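PDB 6M9M: AlkD2 from Streptococcus mutans, which is of unknown function but belongs to the HEAT-like repeat family of DNA glycosylases and binds inosine-5'-monophosphate. Local coordinates for residues A[153-158]-A[192-197]. Sequence-based numbering, arbitrary orientation.
Sequences LKEDVS and KEINQV
Lys154 and Ile194 carry the apolar part of this contact, their side chains running alongside each other in the same direction. The CD and CE methylenes of the lysine lie against the end of the isoleucine, Lys154 CE standing 3.7 Å from Ile194 CD1. With CG set between its own backbone N and carbonyl carbon (chi1 66°), Lys154 lays its extended methylenes along Ile194; a bend at chi4 (-69°) then carries NZ off to bond weakly to Ala151 O, as the ammonium makes a cation-pi contact with Trp187. Val197 meets the same turn from one helical turn further on: its CG2 packs 3.6 Å from Lys154 O, a carbonyl oxygen buried here without a hydrogen-bonding partner.

The carboxylate of Glu155 folds back over the start of the helix, OE2 resting 3.6 Å from Ile194 CB. Its OE1 accepts a bond from Ser191, whose OG also takes the N-H of Ile194. Glu155 and Glu193 cross at nearly a right angle, with OE1 of each 4.5 Å apart; the proximity of like charges probably costs some energy.

Two waters bridge backbone carbonyls of the loop to the Glu193 carboxylate. One donates to Val157 O and, at 2.7 Å, to Glu193 OE2; a second donates to Glu155 O and, weakly, to the same OE2. Glu193 CG also touches Asp156 O, which accepts from Arg162.

Within 153-158, a type I turn runs from Leu153 to Asp156, and an Asx turn follows: Ser158 N donates to the anti lone pair of Asp156 OD1 at 2.9 Å. Asp156 OD2 forms a salt bridge with Arg123. Ser158 then N-caps helix 159-175. Away from the inosine-5'-monophosphate pocket, near the C-terminal end of this all-helical HEAT-like repeat protein, the contact packs the loop between helices 143-151 and 159-175 against the first turns of helix 192-201, with Val165 of helix 159-175 touching both Leu153 and Val197.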
# COMPACT_ATOMS: atom_id res chain seq x y z
N LEU A 153 4.82 13.12 6.51
CA LEU A 153 3.38 13.00 6.63
C LEU A 153 2.90 13.07 8.08
O LEU A 153 1.73 12.77 8.36
CB LEU A 153 2.88 11.73 5.94
CG LEU A 153 2.72 11.80 4.42
CD1 LEU A 153 4.03 12.00 3.69
CD2 LEU A 153 2.02 10.54 3.92
N LYS A 154 3.76 13.52 9.01
CA LYS A 154 3.37 13.58 10.42
C LYS A 154 2.27 14.60 10.71
O LYS A 154 1.63 14.51 11.77
CB LYS A 154 4.60 13.88 11.29
CG LYS A 154 5.21 15.25 11.07
CD LYS A 154 6.61 15.31 11.67
CE LYS A 154 7.23 16.68 11.47
NZ LYS A 154 7.54 16.93 10.03
N GLU A 155 2.03 15.55 9.81
CA GLU A 155 0.95 16.52 9.94
C GLU A 155 -0.25 16.17 9.06
O GLU A 155 -1.10 17.03 8.79
CB GLU A 155 1.42 17.94 9.60
CG GLU A 155 2.54 18.51 10.48
CD GLU A 155 2.09 18.90 11.87
OE1 GLU A 155 0.86 18.84 12.18
OE2 GLU A 155 2.96 19.29 12.68
N ASP A 156 -0.34 14.93 8.57
CA ASP A 156 -1.40 14.59 7.64
C ASP A 156 -2.78 14.87 8.24
O ASP A 156 -3.03 14.61 9.42
CB ASP A 156 -1.31 13.12 7.23
CG ASP A 156 -2.01 12.85 5.92
OD1 ASP A 156 -3.24 12.67 5.90
OD2 ASP A 156 -1.30 12.84 4.89
N VAL A 157 -3.69 15.36 7.41
CA VAL A 157 -5.04 15.65 7.87
C VAL A 157 -5.83 14.40 8.24
O VAL A 157 -6.79 14.49 9.00
CB VAL A 157 -5.82 16.48 6.82
CG1 VAL A 157 -5.10 17.80 6.51
CG2 VAL A 157 -6.06 15.68 5.55
N SER A 158 -5.45 13.23 7.74
CA SER A 158 -6.23 12.01 7.90
C SER A 158 -5.70 11.16 9.05
O SER A 158 -4.52 10.81 9.07
CB SER A 158 -6.15 11.19 6.61
OG SER A 158 -6.52 9.85 6.82
N LYS A 192 -2.34 18.61 17.19
CA LYS A 192 -2.94 17.33 17.56
C LYS A 192 -2.35 16.21 16.72
O LYS A 192 -2.02 15.13 17.22
CB LYS A 192 -4.46 17.42 17.35
CG LYS A 192 -5.22 16.13 17.57
CD LYS A 192 -6.67 16.22 17.08
CE LYS A 192 -6.75 16.19 15.57
NZ LYS A 192 -8.16 16.14 15.10
N GLU A 193 -2.20 16.48 15.42
CA GLU A 193 -1.73 15.48 14.47
C GLU A 193 -0.33 14.98 14.83
O GLU A 193 -0.10 13.77 14.90
CB GLU A 193 -1.73 16.12 13.09
CG GLU A 193 -3.13 16.36 12.52
CD GLU A 193 -3.77 17.70 12.87
OE1 GLU A 193 -3.31 18.42 13.80
OE2 GLU A 193 -4.75 18.04 12.18
N ILE A 194 0.61 15.90 15.05
CA ILE A 194 1.99 15.47 15.27
C ILE A 194 2.11 14.73 16.60
O ILE A 194 2.93 13.81 16.73
CB ILE A 194 2.97 16.66 15.16
CG1 ILE A 194 4.40 16.13 14.96
CG2 ILE A 194 2.87 17.57 16.38
CD1 ILE A 194 5.42 17.20 14.67
N ASN A 195 1.32 15.10 17.60
CA ASN A 195 1.37 14.41 18.88
C ASN A 195 0.86 12.99 18.76
O ASN A 195 1.41 12.07 19.38
CB ASN A 195 0.64 15.21 19.95
CG ASN A 195 1.52 16.26 20.56
OD1 ASN A 195 2.46 15.94 21.29
ND2 ASN A 195 1.24 17.51 20.26
N GLN A 196 -0.17 12.77 17.94
CA GLN A 196 -0.65 11.42 17.72
C GLN A 196 0.44 10.55 17.10
O GLN A 196 0.68 9.40 17.53
CB GLN A 196 -1.89 11.47 16.82
CG GLN A 196 -2.40 10.10 16.49
CD GLN A 196 -3.74 10.11 15.83
OE1 GLN A 196 -4.07 11.02 15.06
NE2 GLN A 196 -4.56 9.11 16.14
N VAL A 197 1.11 11.07 16.08
CA VAL A 197 2.15 10.32 15.40
C VAL A 197 3.33 10.10 16.33
O VAL A 197 3.90 9.00 16.37
CB VAL A 197 2.56 11.08 14.12
CG1 VAL A 197 3.78 10.43 13.47
CG2 VAL A 197 1.40 11.15 13.13
O HOH W 1 -3.26 18.65 9.51
O HOH W 2 -6.82 16.50 11.42